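Local coordinates for phosphoribulokinase (PDB 1A7J), which phosphorylates D-ribulose 5-phosphate with ATP to give D-ribulose 1,5-bisphosphate and ADP in the Calvin cycle, at residues S248-S253 against M272-T277; Q27-E32 against P278-V283; R208-D213 against W222-D227. All blocks are in the same frame, centred on the assembly; numbering follows the deposited sequence.

Contact 1: S248-S253 against M272-T277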
loop_
_atom_site.group_PDB
_atom_site.type_symbol
_atom_site.label_atom_id
_atom_site.label_comp_id
_atom_site.label_asym_id
_atom_site.label_seq_id
_atom_site.Cartn_x
_atom_site.Cartn_y
_atom_site.Cartn_z
ATOM N N SER A 248 -4.255 -7.226 25.900
ATOM C CA SER A 248 -3.415 -7.940 26.855
ATOM C C SER A 248 -2.070 -8.190 26.231
ATOM O O SER A 248 -1.042 -8.103 26.892
ATOM C CB SER A 248 -4.026 -9.283 27.219
ATOM O OG SER A 248 -4.505 -9.288 28.546
ATOM N N MET A 249 -2.079 -8.558 24.962
ATOM C CA MET A 249 -0.865 -8.989 24.335
ATOM C C MET A 249 -0.033 -7.783 23.932
ATOM O O MET A 249 1.088 -7.627 24.388
ATOM C CB MET A 249 -1.189 -9.873 23.129
ATOM C CG MET A 249 -1.852 -11.193 23.505
ATOM S SD MET A 249 -0.726 -12.428 24.127
ATOM C CE MET A 249 0.252 -12.681 22.757
ATOM N N ILE A 250 -0.630 -6.851 23.202
ATOM C CA ILE A 250 0.087 -5.651 22.847
ATOM C C ILE A 250 0.141 -4.701 24.008
ATOM O O ILE A 250 -0.858 -4.118 24.407
ATOM C CB ILE A 250 -0.536 -4.940 21.673
ATOM C CG1 ILE A 250 -0.662 -5.912 20.494
ATOM C CG2 ILE A 250 0.353 -3.757 21.294
ATOM C CD1 ILE A 250 -1.595 -5.450 19.443
ATOM N N HIS A 251 1.323 -4.567 24.572
ATOM C CA HIS A 251 1.489 -3.742 25.735
ATOM C C HIS A 251 1.390 -2.273 25.382
ATOM O O HIS A 251 2.229 -1.753 24.664
ATOM C CB HIS A 251 2.837 -4.027 26.357
ATOM C CG HIS A 251 3.123 -3.194 27.556
ATOM N ND1 HIS A 251 4.122 -2.242 27.575
ATOM C CD2 HIS A 251 2.527 -3.149 28.773
ATOM C CE1 HIS A 251 4.134 -1.648 28.757
ATOM N NE2 HIS A 251 3.174 -2.177 29.501
ATOM N N GLY A 252 0.488 -1.575 26.046
ATOM C CA GLY A 252 0.404 -0.143 25.871
ATOM C C GLY A 252 -0.844 0.293 25.116
ATOM O O GLY A 252 -1.088 1.496 24.946
ATOM N N SER A 253 -1.639 -0.677 24.672
ATOM C CA SER A 253 -2.766 -0.405 23.815
ATOM C C SER A 253 -4.034 -0.177 24.610
ATOM O O SER A 253 -4.140 -0.581 25.761
ATOM C CB SER A 253 -2.959 -1.572 22.879
ATOM O OG SER A 253 -3.182 -2.735 23.635
ATOM N N MET A 272 0.351 -6.512 13.742
ATOM C CA MET A 272 0.134 -7.223 12.495
ATOM C C MET A 272 0.278 -8.745 12.620
ATOM O O MET A 272 -0.610 -9.476 12.222
ATOM C CB MET A 272 1.048 -6.660 11.400
ATOM C CG MET A 272 0.726 -5.223 11.104
ATOM S SD MET A 272 1.566 -4.579 9.696
ATOM C CE MET A 272 1.063 -5.700 8.554
ATOM N N GLN A 273 1.313 -9.234 13.281
ATOM C CA GLN A 273 1.410 -10.669 13.498
ATOM C C GLN A 273 0.243 -11.212 14.273
ATOM O O GLN A 273 -0.474 -12.055 13.757
ATOM C CB GLN A 273 2.698 -11.030 14.203
ATOM C CG GLN A 273 3.841 -11.121 13.241
ATOM C CD GLN A 273 5.133 -11.413 13.930
ATOM O OE1 GLN A 273 5.218 -12.341 14.739
ATOM N NE2 GLN A 273 6.151 -10.611 13.643
ATOM N N LEU A 274 -0.048 -10.642 15.440
ATOM C CA LEU A 274 -1.135 -11.163 16.243
ATOM C C LEU A 274 -2.435 -11.089 15.491
ATOM O O LEU A 274 -3.344 -11.863 15.754
ATOM C CB LEU A 274 -1.310 -10.382 17.525
ATOM C CG LEU A 274 -0.208 -10.435 18.557
ATOM C CD1 LEU A 274 -0.698 -9.687 19.773
ATOM C CD2 LEU A 274 0.117 -11.866 18.888
ATOM N N ILE A 275 -2.612 -10.055 14.691
ATOM C CA ILE A 275 -3.915 -9.853 14.085
ATOM C C ILE A 275 -4.047 -10.670 12.815
ATOM O O ILE A 275 -4.939 -11.500 12.730
ATOM C CB ILE A 275 -4.183 -8.348 13.833
ATOM C CG1 ILE A 275 -4.461 -7.684 15.170
ATOM C CG2 ILE A 275 -5.360 -8.127 12.874
ATOM C CD1 ILE A 275 -4.467 -6.257 15.077
ATOM N N LEU A 276 -3.003 -10.668 11.997
ATOM C CA LEU A 276 -3.076 -11.166 10.629
ATOM C C LEU A 276 -2.731 -12.639 10.504
ATOM O O LEU A 276 -2.943 -13.262 9.459
ATOM C CB LEU A 276 -2.114 -10.395 9.752
ATOM C CG LEU A 276 -2.495 -9.162 8.940
ATOM C CD1 LEU A 276 -3.854 -8.591 9.253
ATOM C CD2 LEU A 276 -1.400 -8.156 9.189
ATOM N N THR A 277 -1.997 -13.148 11.472
ATOM C CA THR A 277 -1.577 -14.526 11.396
ATOM C C THR A 277 -2.750 -15.499 11.168
ATOM O O THR A 277 -2.745 -16.209 10.164
ATOM C CB THR A 277 -0.755 -14.886 12.624
ATOM O OG1 THR A 277 0.529 -14.267 12.516
ATOM C CG2 THR A 277 -0.608 -16.381 12.749
#
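One leucine branch does most of the touching here: CD1 of L274 reaches from helix 268-284 to the end of helix 243-249, where M249 is the last helical residue and I250 the first beyond it. It meets M249 at the root of the side chain, with L274 CD1 3.4 Å from M249 CB, a tight approach for two carbons. M249 comes at the leucine on a slant. Further out, bends at chi2 and chi3 (-78° and -64°) fold the thioether round, bringing M249 CE within 4.0 Å of the other branch, L274 CD2. I250 meets the leucine differently: the two run past each other in opposite directions, and the contact is between I250 CG1 and L274 CD1 at 3.8 Å. Behind I250 the chain reverses in a type II turn ending at S253, with G252 at a positive phi. S253 OG donates to I250 O at 2.8 Å across this turn. L274 also touches Y245 and L246, so it packs beyond the helix end. I250 rests on V263 of strand 260-264; I275 touches I204 and M272 touches F206, both of strand 204-210, and M272 also reaches V21 and T24 of helix 21-32.

Contact 2: Q27-E32 against P278-V283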
loop_
_atom_site.group_PDB
_atom_site.type_symbol
_atom_site.label_atom_id
_atom_site.label_comp_id
_atom_site.label_asym_id
_atom_site.label_seq_id
_atom_site.Cartn_x
_atom_site.Cartn_y
_atom_site.Cartn_z
ATOM N N GLN A 27 7.368 -12.901 7.334
ATOM C CA GLN A 27 7.459 -13.550 8.652
ATOM C C GLN A 27 6.283 -14.490 8.919
ATOM O O GLN A 27 6.412 -15.464 9.652
ATOM C CB GLN A 27 7.509 -12.491 9.768
ATOM C CG GLN A 27 8.905 -11.992 10.139
ATOM C CD GLN A 27 8.883 -10.785 11.091
ATOM O OE1 GLN A 27 8.843 -10.934 12.314
ATOM N NE2 GLN A 27 8.967 -9.591 10.525
ATOM N N ILE A 28 5.126 -14.177 8.354
ATOM C CA ILE A 28 3.942 -14.979 8.592
ATOM C C ILE A 28 3.810 -16.112 7.573
ATOM O O ILE A 28 3.539 -17.246 7.949
ATOM C CB ILE A 28 2.682 -14.092 8.592
ATOM C CG1 ILE A 28 2.764 -13.084 9.724
ATOM C CG2 ILE A 28 1.443 -14.913 8.805
ATOM C CD1 ILE A 28 1.982 -11.871 9.415
ATOM N N PHE A 29 4.037 -15.826 6.295
ATOM C CA PHE A 29 4.020 -16.865 5.274
ATOM C C PHE A 29 5.117 -17.897 5.532
ATOM O O PHE A 29 5.027 -19.032 5.088
ATOM C CB PHE A 29 4.237 -16.269 3.890
ATOM C CG PHE A 29 3.282 -15.183 3.540
ATOM C CD1 PHE A 29 2.002 -15.175 4.054
ATOM C CD2 PHE A 29 3.660 -14.187 2.649
ATOM C CE1 PHE A 29 1.107 -14.186 3.677
ATOM C CE2 PHE A 29 2.793 -13.205 2.276
ATOM C CZ PHE A 29 1.504 -13.199 2.788
ATOM N N ARG A 30 6.199 -17.470 6.167
ATOM C CA ARG A 30 7.285 -18.375 6.523
ATOM C C ARG A 30 6.891 -19.162 7.770
ATOM O O ARG A 30 7.057 -20.383 7.837
ATOM C CB ARG A 30 8.553 -17.579 6.795
ATOM C CG ARG A 30 9.714 -18.415 7.285
ATOM C CD ARG A 30 10.593 -17.600 8.213
ATOM N NE ARG A 30 10.608 -18.165 9.560
ATOM C CZ ARG A 30 10.068 -17.581 10.624
ATOM N NH1 ARG A 30 9.574 -16.353 10.526
ATOM N NH2 ARG A 30 10.046 -18.219 11.793
ATOM N N ARG A 31 6.297 -18.449 8.721
ATOM C CA ARG A 31 5.787 -19.018 9.958
ATOM C C ARG A 31 4.703 -20.045 9.678
ATOM O O ARG A 31 4.506 -20.951 10.470
ATOM C CB ARG A 31 5.213 -17.899 10.821
ATOM C CG ARG A 31 5.210 -18.164 12.306
ATOM C CD ARG A 31 5.608 -16.908 13.059
ATOM N NE ARG A 31 7.018 -16.582 12.852
ATOM C CZ ARG A 31 7.655 -15.582 13.453
ATOM N NH1 ARG A 31 6.969 -14.677 14.140
ATOM N NH2 ARG A 31 8.967 -15.436 13.297
ATOM N N GLU A 32 3.961 -19.877 8.585
ATOM C CA GLU A 32 2.803 -20.725 8.333
ATOM C C GLU A 32 2.921 -21.621 7.096
ATOM O O GLU A 32 1.998 -22.366 6.786
ATOM C CB GLU A 32 1.523 -19.878 8.242
ATOM C CG GLU A 32 1.402 -18.736 9.271
ATOM C CD GLU A 32 1.214 -19.193 10.727
ATOM O OE1 GLU A 32 0.268 -19.959 11.012
ATOM O OE2 GLU A 32 1.959 -18.706 11.610
ATOM N N PRO A 278 -3.859 -15.378 11.958
ATOM C CA PRO A 278 -5.095 -16.161 11.774
ATOM C C PRO A 278 -6.053 -15.868 10.600
ATOM O O PRO A 278 -6.901 -16.703 10.261
ATOM C CB PRO A 278 -5.815 -15.991 13.112
ATOM C CG PRO A 278 -5.309 -14.748 13.660
ATOM C CD PRO A 278 -3.843 -14.768 13.297
ATOM N N LEU A 279 -6.031 -14.659 10.058
ATOM C CA LEU A 279 -6.836 -14.431 8.883
ATOM C C LEU A 279 -6.160 -15.107 7.690
ATOM O O LEU A 279 -6.826 -15.772 6.905
ATOM C CB LEU A 279 -7.015 -12.941 8.624
ATOM C CG LEU A 279 -7.286 -12.012 9.793
ATOM C CD1 LEU A 279 -7.832 -10.720 9.250
ATOM C CD2 LEU A 279 -8.270 -12.630 10.751
ATOM N N ILE A 280 -4.828 -15.042 7.629
ATOM C CA ILE A 280 -4.074 -15.635 6.532
ATOM C C ILE A 280 -4.076 -17.137 6.647
ATOM O O ILE A 280 -3.920 -17.838 5.657
ATOM C CB ILE A 280 -2.629 -15.113 6.508
ATOM C CG1 ILE A 280 -2.641 -13.649 6.057
ATOM C CG2 ILE A 280 -1.776 -15.928 5.534
ATOM C CD1 ILE A 280 -1.378 -12.886 6.314
ATOM N N ASP A 281 -4.320 -17.634 7.846
ATOM C CA ASP A 281 -4.499 -19.060 8.026
ATOM C C ASP A 281 -5.894 -19.465 7.594
ATOM O O ASP A 281 -6.046 -20.272 6.686
ATOM C CB ASP A 281 -4.256 -19.468 9.482
ATOM C CG ASP A 281 -2.775 -19.550 9.832
ATOM O OD1 ASP A 281 -1.956 -19.903 8.950
ATOM O OD2 ASP A 281 -2.425 -19.280 11.001
ATOM N N ARG A 282 -6.910 -18.801 8.129
ATOM C CA ARG A 282 -8.293 -19.104 7.773
ATOM C C ARG A 282 -8.509 -18.986 6.272
ATOM O O ARG A 282 -9.594 -19.273 5.753
ATOM C CB ARG A 282 -9.240 -18.147 8.505
ATOM C CG ARG A 282 -9.659 -18.645 9.948
ATOM C CD ARG A 282 -10.954 -19.495 9.829
ATOM N NE ARG A 282 -12.053 -18.665 9.250
ATOM C CZ ARG A 282 -13.069 -19.153 8.512
ATOM N NH1 ARG A 282 -13.057 -20.449 8.095
ATOM N NH2 ARG A 282 -14.111 -18.353 8.166
ATOM N N VAL A 283 -7.505 -18.427 5.611
ATOM C CA VAL A 283 -7.559 -18.129 4.198
ATOM C C VAL A 283 -6.832 -19.262 3.461
ATOM O O VAL A 283 -7.394 -19.865 2.551
ATOM C CB VAL A 283 -6.941 -16.679 3.952
ATOM C CG1 VAL A 283 -5.574 -16.755 3.296
ATOM C CG2 VAL A 283 -7.913 -15.776 3.146
#
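The F29 ring meets I280 edge-on, with I280 CG2 lying in the ring plane 3.8 Å from F29 CE1. I280 CD1 comes equally close to the same ring atom, so the methyls of both branches converge on CE1, and the two side chains cross at about a right angle. The carboxylates of E32 and D281 are the other flat pair, their planes turned 51° apart. The bend at chi2 (-68°) carries the E32 chain past the end of D281 and turns E32 OE1 toward both its oxygens, 2.8 Å from D281 OD2 and 3.0 Å from D281 OD1. Two like charges this close would be unfavourable, and an acid group there may well hold a proton. D281 OD1 also lies 3.6 Å from E32 CG, against the aliphatic part of the glutamate.

Helix 21-32 follows the predicted ATP-binding loop of this P-loop kinase fold, and the side chain of I28 is about 11 Å from that of T20. Its last turns pack on the C-terminal helix 268-284, the local axes 10.6 Å apart and crossing at -52°. I28 adds a looser apolar touch, I28 CG2 to I280 CD1 at 4.3 Å, and also leans on T277 one turn earlier in the partner helix. That helix is kinked at P278, whose nitrogen has no hydrogen to give, and L279 N likewise makes no bond to the turn before, although R282 N still donates to P278 O. F29 also touches V34 in the loop beyond its own helix, and V283 reaches P6 just ahead of strand 7-11.

Contact 3: R208-D213 against W222-D227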
loop_
_atom_site.group_PDB
_atom_site.type_symbol
_atom_site.label_atom_id
_atom_site.label_comp_id
_atom_site.label_asym_id
_atom_site.label_seq_id
_atom_site.Cartn_x
_atom_site.Cartn_y
_atom_site.Cartn_z
ATOM N N ARG A 208 -1.250 5.477 10.668
ATOM C CA ARG A 208 -0.077 5.910 11.395
ATOM C C ARG A 208 -0.224 7.372 11.755
ATOM O O ARG A 208 -0.269 8.225 10.885
ATOM C CB ARG A 208 1.165 5.682 10.536
ATOM C CG ARG A 208 2.467 6.001 11.244
ATOM C CD ARG A 208 3.507 4.896 11.061
ATOM N NE ARG A 208 4.076 4.464 12.349
ATOM C CZ ARG A 208 4.704 3.303 12.547
ATOM N NH1 ARG A 208 5.083 2.557 11.519
ATOM N NH2 ARG A 208 5.010 2.913 13.772
ATOM N N VAL A 209 -0.315 7.655 13.044
ATOM C CA VAL A 209 -0.622 8.996 13.531
ATOM C C VAL A 209 0.518 9.505 14.409
ATOM O O VAL A 209 0.731 8.956 15.486
ATOM C CB VAL A 209 -1.843 8.962 14.428
ATOM C CG1 VAL A 209 -2.478 10.295 14.476
ATOM C CG2 VAL A 209 -2.793 7.925 13.965
ATOM N N PRO A 210 1.190 10.620 14.046
ATOM C CA PRO A 210 2.297 11.017 14.903
ATOM C C PRO A 210 1.790 11.697 16.144
ATOM O O PRO A 210 0.953 12.588 16.075
ATOM C CB PRO A 210 3.076 11.995 14.046
ATOM C CG PRO A 210 2.744 11.653 12.718
ATOM C CD PRO A 210 1.289 11.317 12.764
ATOM N N VAL A 211 2.446 11.433 17.253
ATOM C CA VAL A 211 2.089 12.095 18.469
ATOM C C VAL A 211 3.198 13.108 18.749
ATOM O O VAL A 211 3.487 13.468 19.891
ATOM C CB VAL A 211 1.886 11.042 19.564
ATOM C CG1 VAL A 211 3.167 10.726 20.259
ATOM C CG2 VAL A 211 0.859 11.498 20.506
ATOM N N VAL A 212 3.785 13.608 17.663
ATOM C CA VAL A 212 4.567 14.830 17.722
ATOM C C VAL A 212 4.066 15.850 16.721
ATOM O O VAL A 212 3.251 15.540 15.852
ATOM C CB VAL A 212 6.023 14.569 17.445
ATOM C CG1 VAL A 212 6.550 13.582 18.422
ATOM C CG2 VAL A 212 6.195 14.064 16.036
ATOM N N ASP A 213 4.663 17.035 16.757
ATOM C CA ASP A 213 4.083 18.189 16.092
ATOM C C ASP A 213 4.333 18.134 14.605
ATOM O O ASP A 213 5.425 18.439 14.144
ATOM C CB ASP A 213 4.689 19.459 16.659
ATOM C CG ASP A 213 4.056 20.700 16.123
ATOM O OD1 ASP A 213 3.026 20.580 15.441
ATOM O OD2 ASP A 213 4.564 21.802 16.409
ATOM N N TRP A 222 13.025 15.948 10.208
ATOM C CA TRP A 222 13.040 14.492 9.987
ATOM C C TRP A 222 11.698 13.824 10.189
ATOM O O TRP A 222 10.701 14.473 10.497
ATOM C CB TRP A 222 14.089 13.793 10.860
ATOM C CG TRP A 222 14.164 14.282 12.256
ATOM C CD1 TRP A 222 14.631 15.494 12.673
ATOM C CD2 TRP A 222 13.891 13.519 13.444
ATOM N NE1 TRP A 222 14.683 15.538 14.045
ATOM C CE2 TRP A 222 14.239 14.340 14.547
ATOM C CE3 TRP A 222 13.411 12.221 13.683
ATOM C CZ2 TRP A 222 14.121 13.892 15.886
ATOM C CZ3 TRP A 222 13.296 11.775 15.011
ATOM C CH2 TRP A 222 13.650 12.612 16.094
ATOM N N ILE A 223 11.632 12.569 9.786
ATOM C CA ILE A 223 10.373 11.865 9.840
ATOM C C ILE A 223 10.189 11.365 11.248
ATOM O O ILE A 223 11.074 10.746 11.806
ATOM C CB ILE A 223 10.362 10.683 8.869
ATOM C CG1 ILE A 223 10.871 11.157 7.509
ATOM C CG2 ILE A 223 8.961 10.137 8.729
ATOM C CD1 ILE A 223 11.074 10.035 6.512
ATOM N N PRO A 224 9.044 11.685 11.861
ATOM C CA PRO A 224 8.563 11.032 13.077
ATOM C C PRO A 224 8.782 9.525 13.074
ATOM O O PRO A 224 8.194 8.812 12.267
ATOM C CB PRO A 224 7.086 11.370 13.078
ATOM C CG PRO A 224 7.013 12.680 12.378
ATOM C CD PRO A 224 8.020 12.581 11.284
ATOM N N THR A 225 9.612 9.047 13.997
ATOM C CA THR A 225 9.954 7.626 14.100
ATOM C C THR A 225 8.749 6.813 14.544
ATOM O O THR A 225 7.764 7.365 14.974
ATOM C CB THR A 225 11.100 7.395 15.123
ATOM O OG1 THR A 225 10.673 7.796 16.430
ATOM C CG2 THR A 225 12.325 8.205 14.742
ATOM N N ALA A 226 8.850 5.495 14.521
ATOM C CA ALA A 226 7.776 4.679 15.079
ATOM C C ALA A 226 7.448 5.083 16.505
ATOM O O ALA A 226 6.288 5.168 16.880
ATOM C CB ALA A 226 8.144 3.199 15.029
ATOM N N ASP A 227 8.464 5.391 17.292
ATOM C CA ASP A 227 8.235 5.645 18.695
ATOM C C ASP A 227 7.402 6.895 18.897
ATOM O O ASP A 227 6.632 6.984 19.854
ATOM C CB ASP A 227 9.549 5.772 19.451
ATOM C CG ASP A 227 9.357 6.248 20.856
ATOM O OD1 ASP A 227 8.842 5.471 21.672
ATOM O OD2 ASP A 227 9.633 7.431 21.131
#
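Apolar contact comes first, and P224 is its hub. Its ring receives two partners from the 208-213 segment: P210 approaches with P210 CB 4.2 Å from P224 CB, and V212 crosses at a slant with V212 CG2 4.0 Å from P224 CG. The valine torsion (chi1 -58°) leaves CG2 wedged between its own backbone N and carbonyl carbon, and this is the methyl that meets the proline. L160 of helix 158-168 touches P224, P210 and R208 alike, tying both segments to that helix.

The second kind is a van der Waals contact between a charged group and an alanine. R208 starts with CG opposite its backbone N (chi1 -175°), then bends at chi2 and chi3. Its guanidinium arrives obliquely at A226, with R208 NH2 3.4 Å from A226 CB and 3.5 Å from A226 CA.

These segments lie where strand 204-210 gives way to the long connection leading to its antiparallel neighbour, strand 229-235, in the mixed sheet of a P-loop kinase fold. The 222-227 segment is thus the loop's return leg, folding back over the end of the strand it left. R208 lies near the predicted ATP site, its side chain about 5 Å from that of T20. P224 is further from catalysis, its side chain about 11 Å from that of K165 in the catalytic site.

No hydrogen bond joins the two segments directly; the polar links go through neighbours. R208 NE and A226 O both bond to S229 OG, so a single hydroxyl links the arginine to the returning loop. The V209-V230 backbone bonding pairs the two strands, and V211 with E228 carries it one residue past their ends.

Contacts 1 and 2 share helix 268-284 and meet along it: contact 1 joins it to the end of helix 243-249, and contact 2 to helix 21-32, with Q273 and T277 reaching Q27, I28, R31 and E32. Contact 2 is the buried one, hydrophobic but bordered by an acidic pair. Contact 1 is only partly buried and wholly apolar across its segments. Contact 3 stands apart, its nearest atoms about 8 Å from contact 1 and about 13 Å from contact 2. It lies at the surface, where proline and valine packing sits beside an arginine near the predicted ATP site, and it joins a strand to a loop where contact 2 joins two helices.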